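PDB 4M88: extracellular ligand-binding receptor from Verminephrobacter eiseniae, which probably captures an amino acid or a related small solute outside the cytoplasmic membrane and hands it to an ABC transporter. Local coordinates for residues Met141-Asp150 and Lys172-Pro182; Pro208-Arg219 and Tyr232-Val242. All blocks are in the same frame, centred on the assembly; numbering follows the deposited sequence.

Contact 1: residues Met141-Asp150 and Lys172-Pro182; sequences MSKLATLYQD and KIELNGVKSGP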
loop_
_atom_site.group_PDB
_atom_site.type_symbol
_atom_site.label_atom_id
_atom_site.label_comp_id
_atom_site.label_asym_id
_atom_site.label_seq_id
_atom_site.Cartn_x
_atom_site.Cartn_y
_atom_site.Cartn_z
HETATM N N MSE A 141 22.587 12.261 -7.717
HETATM C CA MSE A 141 22.644 12.644 -6.311
HETATM C C MSE A 141 23.716 11.887 -5.535
HETATM O O MSE A 141 23.894 10.681 -5.719
HETATM C CB MSE A 141 21.281 12.457 -5.647
HETATM C CG MSE A 141 20.215 13.325 -6.266
HETATM SE SE MSE A 141 18.439 12.982 -5.550
HETATM C CE MSE A 141 17.457 14.312 -6.583
ATOM N N SER A 142 24.415 12.612 -4.666
ATOM C CA SER A 142 25.407 12.030 -3.775
ATOM C C SER A 142 25.042 12.289 -2.310
ATOM O O SER A 142 25.689 11.769 -1.406
ATOM C CB SER A 142 26.795 12.599 -4.088
ATOM O OG SER A 142 26.800 14.012 -3.975
ATOM N N LYS A 143 24.015 13.101 -2.073
ATOM C CA LYS A 143 23.548 13.340 -0.712
ATOM C C LYS A 143 22.026 13.321 -0.611
ATOM O O LYS A 143 21.334 14.099 -1.278
ATOM C CB LYS A 143 24.096 14.653 -0.157
ATOM C CG LYS A 143 23.642 14.925 1.266
ATOM C CD LYS A 143 24.409 16.082 1.891
ATOM C CE LYS A 143 24.049 16.226 3.361
ATOM N NZ LYS A 143 24.968 17.134 4.098
ATOM N N LEU A 144 21.520 12.425 0.232
ATOM C CA LEU A 144 20.083 12.218 0.409
ATOM C C LEU A 144 19.688 12.459 1.853
ATOM O O LEU A 144 20.417 12.074 2.764
ATOM C CB LEU A 144 19.721 10.777 0.066
ATOM C CG LEU A 144 19.345 10.427 -1.368
ATOM C CD1 LEU A 144 19.094 8.921 -1.497
ATOM C CD2 LEU A 144 18.107 11.213 -1.784
ATOM N N ALA A 145 18.540 13.094 2.066
ATOM C CA ALA A 145 17.972 13.199 3.403
ATOM C C ALA A 145 16.696 12.365 3.444
ATOM O O ALA A 145 16.027 12.202 2.426
ATOM C CB ALA A 145 17.655 14.644 3.740
ATOM N N THR A 146 16.359 11.832 4.613
ATOM C CA THR A 146 15.085 11.130 4.790
ATOM C C THR A 146 14.337 11.773 5.947
ATOM O O THR A 146 14.915 11.986 7.012
ATOM C CB THR A 146 15.278 9.646 5.121
ATOM O OG1 THR A 146 16.050 9.016 4.092
ATOM C CG2 THR A 146 13.918 8.938 5.257
ATOM N N LEU A 147 13.069 12.105 5.724
ATOM C CA LEU A 147 12.187 12.578 6.794
ATOM C C LEU A 147 11.267 11.426 7.152
ATOM O O LEU A 147 10.556 10.932 6.282
ATOM C CB LEU A 147 11.356 13.757 6.303
ATOM C CG LEU A 147 10.259 14.272 7.246
ATOM C CD1 LEU A 147 10.883 14.793 8.543
ATOM C CD2 LEU A 147 9.443 15.378 6.581
ATOM N N TYR A 148 11.274 10.963 8.405
ATOM C CA TYR A 148 10.428 9.807 8.730
ATOM C C TYR A 148 9.692 9.972 10.053
ATOM O O TYR A 148 10.179 10.628 10.964
ATOM C CB TYR A 148 11.234 8.495 8.702
ATOM C CG TYR A 148 12.222 8.344 9.833
ATOM C CD1 TYR A 148 11.932 7.527 10.919
ATOM C CD2 TYR A 148 13.437 9.013 9.814
ATOM C CE1 TYR A 148 12.817 7.381 11.960
ATOM C CE2 TYR A 148 14.340 8.871 10.859
ATOM C CZ TYR A 148 14.015 8.043 11.922
ATOM O OH TYR A 148 14.886 7.878 12.973
ATOM N N GLN A 149 8.500 9.397 10.147
ATOM C CA GLN A 149 7.731 9.554 11.379
ATOM C C GLN A 149 8.256 8.587 12.428
ATOM O O GLN A 149 8.616 7.451 12.111
ATOM C CB GLN A 149 6.237 9.324 11.160
ATOM C CG GLN A 149 5.399 9.631 12.418
ATOM C CD GLN A 149 3.916 9.388 12.232
ATOM O OE1 GLN A 149 3.379 9.551 11.141
ATOM N NE2 GLN A 149 3.247 8.991 13.306
ATOM N N ASP A 150 8.280 9.054 13.675
ATOM C CA ASP A 150 8.742 8.273 14.815
ATOM C C ASP A 150 7.701 7.222 15.191
ATOM O O ASP A 150 6.916 7.398 16.129
ATOM C CB ASP A 150 9.041 9.200 15.995
ATOM C CG ASP A 150 9.689 8.478 17.158
ATOM O OD1 ASP A 150 10.073 7.300 16.995
ATOM O OD2 ASP A 150 9.823 9.099 18.231
ATOM N N LYS A 172 29.148 5.763 -3.320
ATOM C CA LYS A 172 28.791 6.316 -2.017
ATOM C C LYS A 172 27.781 7.459 -2.079
ATOM O O LYS A 172 27.970 8.436 -2.803
ATOM C CB LYS A 172 30.045 6.787 -1.275
ATOM C CG LYS A 172 30.872 5.674 -0.681
ATOM C CD LYS A 172 31.618 6.157 0.553
ATOM C CE LYS A 172 32.790 7.055 0.197
ATOM N NZ LYS A 172 33.692 7.275 1.369
ATOM N N ILE A 173 26.706 7.317 -1.314
ATOM C CA ILE A 173 25.766 8.406 -1.087
ATOM C C ILE A 173 25.804 8.739 0.389
ATOM O O ILE A 173 25.745 7.837 1.233
ATOM C CB ILE A 173 24.325 7.999 -1.424
ATOM C CG1 ILE A 173 24.185 7.695 -2.912
ATOM C CG2 ILE A 173 23.343 9.111 -1.045
ATOM C CD1 ILE A 173 22.813 7.207 -3.262
ATOM N N GLU A 174 25.907 10.025 0.714
ATOM C CA GLU A 174 25.811 10.434 2.105
ATOM C C GLU A 174 24.346 10.513 2.472
ATOM O O GLU A 174 23.549 11.103 1.738
ATOM C CB GLU A 174 26.476 11.790 2.338
ATOM C CG GLU A 174 26.335 12.281 3.771
ATOM C CD GLU A 174 26.897 13.677 3.974
ATOM O OE1 GLU A 174 27.434 14.250 3.001
ATOM O OE2 GLU A 174 26.796 14.196 5.108
ATOM N N LEU A 175 23.982 9.913 3.598
ATOM C CA LEU A 175 22.581 9.882 4.000
ATOM C C LEU A 175 22.362 10.546 5.356
ATOM O O LEU A 175 23.077 10.254 6.308
ATOM C CB LEU A 175 22.092 8.429 4.047
ATOM C CG LEU A 175 20.697 8.203 4.633
ATOM C CD1 LEU A 175 19.619 8.731 3.687
ATOM C CD2 LEU A 175 20.487 6.724 4.932
ATOM N N ASN A 176 21.377 11.437 5.448
ATOM C CA ASN A 176 20.971 11.970 6.744
ATOM C C ASN A 176 19.517 11.629 6.996
ATOM O O ASN A 176 18.695 11.746 6.097
ATOM C CB ASN A 176 21.153 13.486 6.799
ATOM C CG ASN A 176 22.606 13.891 6.789
ATOM O OD1 ASN A 176 23.458 13.199 7.344
ATOM N ND2 ASN A 176 22.902 15.016 6.156
ATOM N N GLY A 177 19.192 11.199 8.208
ATOM C CA GLY A 177 17.812 10.832 8.497
ATOM C C GLY A 177 17.280 11.660 9.639
ATOM O O GLY A 177 17.896 11.722 10.707
ATOM N N VAL A 178 16.141 12.296 9.412
ATOM C CA VAL A 178 15.554 13.196 10.399
ATOM C C VAL A 178 14.214 12.650 10.862
ATOM O O VAL A 178 13.297 12.484 10.067
ATOM C CB VAL A 178 15.372 14.597 9.818
ATOM C CG1 VAL A 178 14.702 15.503 10.827
ATOM C CG2 VAL A 178 16.730 15.174 9.417
ATOM N N LYS A 179 14.112 12.350 12.152
ATOM C CA LYS A 179 12.892 11.780 12.705
ATOM C C LYS A 179 11.962 12.915 13.112
ATOM O O LYS A 179 12.422 13.988 13.511
ATOM C CB LYS A 179 13.239 10.921 13.925
ATOM C CG LYS A 179 12.124 10.012 14.401
ATOM C CD LYS A 179 12.612 9.033 15.465
ATOM C CE LYS A 179 13.188 9.754 16.671
ATOM N NZ LYS A 179 13.447 8.816 17.814
ATOM N N SER A 180 10.656 12.686 13.031
ATOM C CA SER A 180 9.693 13.715 13.432
ATOM C C SER A 180 8.423 13.110 14.013
ATOM O O SER A 180 7.987 12.033 13.595
ATOM C CB SER A 180 9.318 14.602 12.239
ATOM O OG SER A 180 8.437 15.637 12.652
ATOM N N GLY A 181 7.833 13.814 14.974
ATOM C CA GLY A 181 6.492 13.498 15.423
ATOM C C GLY A 181 5.521 13.919 14.339
ATOM O O GLY A 181 5.884 14.653 13.429
ATOM N N PRO A 182 4.269 13.465 14.435
ATOM C CA PRO A 182 3.364 13.708 13.310
ATOM C C PRO A 182 2.721 15.099 13.326
ATOM O O PRO A 182 2.139 15.501 12.318
ATOM C CB PRO A 182 2.310 12.613 13.481
ATOM C CG PRO A 182 2.271 12.363 14.958
ATOM C CD PRO A 182 3.674 12.605 15.472
#

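Contact 2: residues Pro208-Arg219 and Tyr232-Val242; sequences PPFIVAGIAALR and YVSAAQIVKVV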
loop_
_atom_site.group_PDB
_atom_site.type_symbol
_atom_site.label_atom_id
_atom_site.label_comp_id
_atom_site.label_asym_id
_atom_site.label_seq_id
_atom_site.Cartn_x
_atom_site.Cartn_y
_atom_site.Cartn_z
ATOM N N PRO A 208 0.189 7.779 5.351
ATOM C CA PRO A 208 -0.286 8.759 4.374
ATOM C C PRO A 208 -0.447 10.214 4.855
ATOM O O PRO A 208 0.026 11.103 4.146
ATOM C CB PRO A 208 -1.623 8.172 3.923
ATOM C CG PRO A 208 -1.420 6.714 4.026
ATOM C CD PRO A 208 -0.543 6.505 5.244
ATOM N N PRO A 209 -1.094 10.466 6.016
ATOM C CA PRO A 209 -1.220 11.892 6.363
ATOM C C PRO A 209 0.133 12.543 6.699
ATOM O O PRO A 209 0.291 13.750 6.499
ATOM C CB PRO A 209 -2.142 11.884 7.589
ATOM C CG PRO A 209 -1.973 10.518 8.193
ATOM C CD PRO A 209 -1.698 9.586 7.036
ATOM N N PHE A 210 1.082 11.752 7.192
ATOM C CA PHE A 210 2.424 12.248 7.477
ATOM C C PHE A 210 3.165 12.589 6.187
ATOM O O PHE A 210 3.927 13.546 6.135
ATOM C CB PHE A 210 3.219 11.211 8.279
ATOM C CG PHE A 210 4.618 11.650 8.619
ATOM C CD1 PHE A 210 4.876 12.329 9.804
ATOM C CD2 PHE A 210 5.682 11.357 7.768
ATOM C CE1 PHE A 210 6.169 12.729 10.124
ATOM C CE2 PHE A 210 6.981 11.759 8.077
ATOM C CZ PHE A 210 7.227 12.443 9.257
ATOM N N ILE A 211 2.958 11.799 5.144
ATOM C CA ILE A 211 3.611 12.091 3.872
ATOM C C ILE A 211 3.122 13.432 3.325
ATOM O O ILE A 211 3.923 14.285 2.933
ATOM C CB ILE A 211 3.348 10.982 2.856
ATOM C CG1 ILE A 211 4.009 9.686 3.331
ATOM C CG2 ILE A 211 3.889 11.372 1.493
ATOM C CD1 ILE A 211 3.484 8.458 2.616
ATOM N N VAL A 212 1.810 13.624 3.318
ATOM C CA VAL A 212 1.246 14.874 2.818
ATOM C C VAL A 212 1.707 16.071 3.656
ATOM O O VAL A 212 2.160 17.092 3.123
ATOM C CB VAL A 212 -0.284 14.810 2.765
ATOM C CG1 VAL A 212 -0.839 16.130 2.274
ATOM C CG2 VAL A 212 -0.734 13.681 1.835
ATOM N N ALA A 213 1.603 15.941 4.969
ATOM C CA ALA A 213 2.023 17.010 5.867
ATOM C C ALA A 213 3.517 17.278 5.744
ATOM O O ALA A 213 3.944 18.430 5.829
ATOM C CB ALA A 213 1.671 16.676 7.296
ATOM N N GLY A 214 4.309 16.216 5.541
ATOM C CA GLY A 214 5.750 16.353 5.434
ATOM C C GLY A 214 6.152 17.069 4.161
ATOM O O GLY A 214 7.050 17.913 4.166
ATOM N N ILE A 215 5.490 16.736 3.066
ATOM C CA ILE A 215 5.738 17.443 1.818
ATOM C C ILE A 215 5.433 18.926 1.990
ATOM O O ILE A 215 6.226 19.777 1.591
ATOM C CB ILE A 215 4.905 16.868 0.665
ATOM C CG1 ILE A 215 5.356 15.443 0.346
ATOM C CG2 ILE A 215 5.033 17.751 -0.573
ATOM C CD1 ILE A 215 4.460 14.718 -0.664
ATOM N N ALA A 216 4.292 19.243 2.589
ATOM C CA ALA A 216 3.904 20.643 2.725
ATOM C C ALA A 216 4.908 21.387 3.591
ATOM O O ALA A 216 5.267 22.526 3.290
ATOM C CB ALA A 216 2.513 20.763 3.298
ATOM N N ALA A 217 5.361 20.740 4.662
ATOM C CA ALA A 217 6.321 21.358 5.568
ATOM C C ALA A 217 7.656 21.604 4.872
ATOM O O ALA A 217 8.277 22.663 5.053
ATOM C CB ALA A 217 6.514 20.497 6.801
ATOM N N LEU A 218 8.105 20.625 4.093
ATOM C CA LEU A 218 9.341 20.780 3.332
ATOM C C LEU A 218 9.246 21.938 2.324
ATOM O O LEU A 218 10.142 22.779 2.270
ATOM C CB LEU A 218 9.734 19.465 2.647
ATOM C CG LEU A 218 10.232 18.349 3.569
ATOM C CD1 LEU A 218 10.272 17.015 2.833
ATOM C CD2 LEU A 218 11.620 18.680 4.153
ATOM N N ARG A 219 8.166 21.995 1.547
ATOM C CA ARG A 219 7.988 23.082 0.582
ATOM C C ARG A 219 7.959 24.442 1.284
ATOM O O ARG A 219 8.568 25.408 0.817
ATOM C CB ARG A 219 6.711 22.896 -0.254
ATOM C CG ARG A 219 6.728 21.728 -1.219
ATOM C CD ARG A 219 8.039 21.589 -1.956
ATOM N NE ARG A 219 7.912 20.679 -3.093
ATOM C CZ ARG A 219 8.933 20.051 -3.678
ATOM N NH1 ARG A 219 10.180 20.215 -3.235
ATOM N NH2 ARG A 219 8.708 19.256 -4.718
ATOM N N TYR A 232 1.962 5.405 -0.925
ATOM C CA TYR A 232 0.955 5.706 0.111
ATOM C C TYR A 232 0.142 6.986 -0.063
ATOM O O TYR A 232 -0.707 7.306 0.775
ATOM C CB TYR A 232 1.604 5.664 1.494
ATOM C CG TYR A 232 2.207 4.310 1.738
ATOM C CD1 TYR A 232 1.395 3.191 1.830
ATOM C CD2 TYR A 232 3.583 4.137 1.807
ATOM C CE1 TYR A 232 1.930 1.933 2.017
ATOM C CE2 TYR A 232 4.131 2.877 2.001
ATOM C CZ TYR A 232 3.300 1.785 2.099
ATOM O OH TYR A 232 3.839 0.533 2.288
ATOM N N VAL A 233 0.398 7.713 -1.142
ATOM C CA VAL A 233 -0.351 8.936 -1.422
ATOM C C VAL A 233 -0.665 9.006 -2.909
ATOM O O VAL A 233 0.013 8.359 -3.714
ATOM C CB VAL A 233 0.437 10.199 -1.006
ATOM C CG1 VAL A 233 0.584 10.265 0.493
ATOM C CG2 VAL A 233 1.795 10.230 -1.680
ATOM N N SER A 234 -1.698 9.766 -3.273
ATOM C CA SER A 234 -2.006 10.020 -4.679
ATOM C C SER A 234 -1.460 11.395 -5.032
ATOM O O SER A 234 -1.275 12.235 -4.152
ATOM C CB SER A 234 -3.516 9.968 -4.945
ATOM O OG SER A 234 -4.185 11.079 -4.362
ATOM N N ALA A 235 -1.171 11.623 -6.308
ATOM C CA ALA A 235 -0.736 12.953 -6.738
ATOM C C ALA A 235 -1.815 13.978 -6.425
ATOM O O ALA A 235 -1.523 15.133 -6.093
ATOM C CB ALA A 235 -0.411 12.957 -8.217
ATOM N N ALA A 236 -3.069 13.558 -6.531
ATOM C CA ALA A 236 -4.182 14.461 -6.269
ATOM C C ALA A 236 -4.138 15.012 -4.840
ATOM O O ALA A 236 -4.439 16.183 -4.621
ATOM C CB ALA A 236 -5.510 13.751 -6.522
ATOM N N GLN A 237 -3.804 14.155 -3.873
ATOM C CA GLN A 237 -3.767 14.562 -2.464
ATOM C C GLN A 237 -2.664 15.585 -2.251
ATOM O O GLN A 237 -2.804 16.520 -1.448
ATOM C CB GLN A 237 -3.538 13.360 -1.537
ATOM C CG GLN A 237 -4.712 12.385 -1.454
ATOM C CD GLN A 237 -4.393 11.127 -0.646
ATOM O OE1 GLN A 237 -3.282 10.580 -0.722
ATOM N NE2 GLN A 237 -5.370 10.663 0.134
ATOM N N ILE A 238 -1.560 15.401 -2.969
ATOM C CA ILE A 238 -0.428 16.322 -2.857
ATOM C C ILE A 238 -0.773 17.682 -3.475
ATOM O O ILE A 238 -0.528 18.719 -2.866
ATOM C CB ILE A 238 0.844 15.726 -3.483
ATOM C CG1 ILE A 238 1.174 14.387 -2.815
ATOM C CG2 ILE A 238 2.012 16.712 -3.364
ATOM C CD1 ILE A 238 2.290 13.614 -3.521
ATOM N N VAL A 239 -1.393 17.680 -4.658
ATOM C CA VAL A 239 -1.783 18.927 -5.317
ATOM C C VAL A 239 -2.851 19.703 -4.531
ATOM O O VAL A 239 -2.841 20.936 -4.496
ATOM C CB VAL A 239 -2.256 18.672 -6.764
ATOM C CG1 VAL A 239 -2.739 19.970 -7.414
ATOM C CG2 VAL A 239 -1.133 18.052 -7.573
ATOM N N LYS A 240 -3.757 18.973 -3.888
ATOM C CA LYS A 240 -4.787 19.582 -3.050
ATOM C C LYS A 240 -4.156 20.512 -2.013
ATOM O O LYS A 240 -4.663 21.607 -1.748
ATOM C CB LYS A 240 -5.605 18.483 -2.346
ATOM C CG LYS A 240 -6.893 18.983 -1.715
ATOM C CD LYS A 240 -7.858 19.427 -2.803
ATOM C CE LYS A 240 -8.884 20.426 -2.295
ATOM N NZ LYS A 240 -9.601 21.083 -3.427
ATOM N N VAL A 241 -3.027 20.083 -1.453
ATOM C CA VAL A 241 -2.395 20.818 -0.360
ATOM C C VAL A 241 -1.378 21.868 -0.827
ATOM O O VAL A 241 -1.482 23.034 -0.445
ATOM C CB VAL A 241 -1.762 19.858 0.675
ATOM C CG1 VAL A 241 -1.161 20.649 1.831
ATOM C CG2 VAL A 241 -2.813 18.888 1.198
ATOM N N VAL A 242 -0.415 21.467 -1.661
ATOM C CA VAL A 242 0.652 22.392 -2.067
ATOM C C VAL A 242 0.537 22.923 -3.502
ATOM O O VAL A 242 1.389 23.693 -3.950
ATOM C CB VAL A 242 2.062 21.769 -1.874
ATOM C CG1 VAL A 242 2.323 21.466 -0.401
ATOM C CG2 VAL A 242 2.224 20.502 -2.712
#

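Contact 1: residues Met141-Asp150 and Lys172-Pro182
Y148 lies against K179 where parallel strands 143-149 and 174-180 run side by side at the edge of a mixed sheet; with helix 152-166 joining them they make a beta-alpha-beta crossover. CA of K179 sits over one face of the Y148 ring in a CH-pi contact, 4.0 Å from the centroid and offset toward the rim. The ring reaches across because CG of Y148 stands between the backbone N and the carbonyl carbon (chi1 70°). K179, long and flexible as suits an exposed edge strand, continues past the phenol with CB 3.6 Å from Y148 OH. Its CD lies 3.4 Å from CG of D150, and a bend at chi3 (58°) turns CE and NZ along the carboxylate, where NZ makes a long salt bridge with OD2 (3.7 Å).

At the other end, K143 and E174 extend side by side. NZ of K143 is 3.6 Å from OE2 of E174, again a long salt bridge, while its hydrogen bond goes to the carbonyl of L197. Farther along the face of Y148 and K179, the packing of L144, T146 and L175 is mostly apolar: L144 CB meets I173 CG2 at 4.1 Å, and L175 CD1 covers the buried hydroxyl of T146, which has no polar partner. Helix 125-138 covers L144 and I173, helix 152-166 covers T146 and L175, and on the reverse face L147 and V178 pack against helix 184-195.

Among eight backbone hydrogen bonds, L144, T146 and Y148 use both N and O toward 174-180, leaving A145 and L147 to bond strand 201-205. The bond from V178 N to T146 O is almost straight, 2.7 Å long with 177° at the hydrogen. At the strand's last residue, S180 OG donates to G181 O in the carbonyl plane, on a lone pair.

Contact 2: residues Pro208-Arg219 and Tyr232-Val242
I211 pushes its CD1 to 3.5 Å from CB of Y232, near the plane of the tyrosine ring at its edge, and its CG2 to 3.6 Å from CG1 of V233. This is the tight, buried end. P208 adds its ring, with CG against the backbone O of Y232; that oxygen is buried and has no polar partner. Proline suits the first turn of helix 208-220, where its missing N-H costs no helical bond, and branched I211 offers CG2 and CD1 to two neighbours. Farther in, I215 CD1 meets I238 CD1 at 3.8 Å, the two side chains crossing at about a right angle above strand 227-229.

On the more exposed side the contacts are as close but made by smaller side chains. V212 CG1, set opposite the backbone N (chi1 179°), is turned to CG2 of the exposed V241 at 3.6 Å, while its CG2 faces V233 CG1. The single methyl of A216 lets V242 CG1 approach the helix backbone, 3.6 Å from A216 CA. R219 CG and I215 CG2 are looser, 4.5 Å from V242 CG1 and CG2 respectively, the R219 guanidinium being held by the carbonyls of G246, V223 and Q225.

S234 and Q237 form a capping box at the start of helix 235-247, with Q237 N bonded to S234 OG and S234 N to Q237 OE1; Q237 NE2 reaches D20, and Y232 OH bonds D125 and G106. The segment axes pass 9.8 Å apart at -41°, as neighbouring helices on one side of a sheet in the beta-alpha architecture of type I periplasmic binding proteins.

How the contacts relate
Contact 1 closes before contact 2 opens along the chain, and their centres lie about 17 Å apart. Both belong to the lobe built on the mixed sheet, where the order starts at the edge with 174-180, then 143-149, 201-205, 227-229 and 250-254. Contact 1 pairs the edge strand with its neighbour; contact 2 joins the helices that precede and follow strand 227-229. They meet at F210, whose CB packs 3.3 Å from Q149 OE1 and whose ring lies by the carbonyl carbon of Y148. Helix 184-195 bridges them too, touching L147 and V178 as well as F210 and L218. Successive beta-alpha units are thus laid side by side across one lobe of a leucine-binding-protein-like receptor.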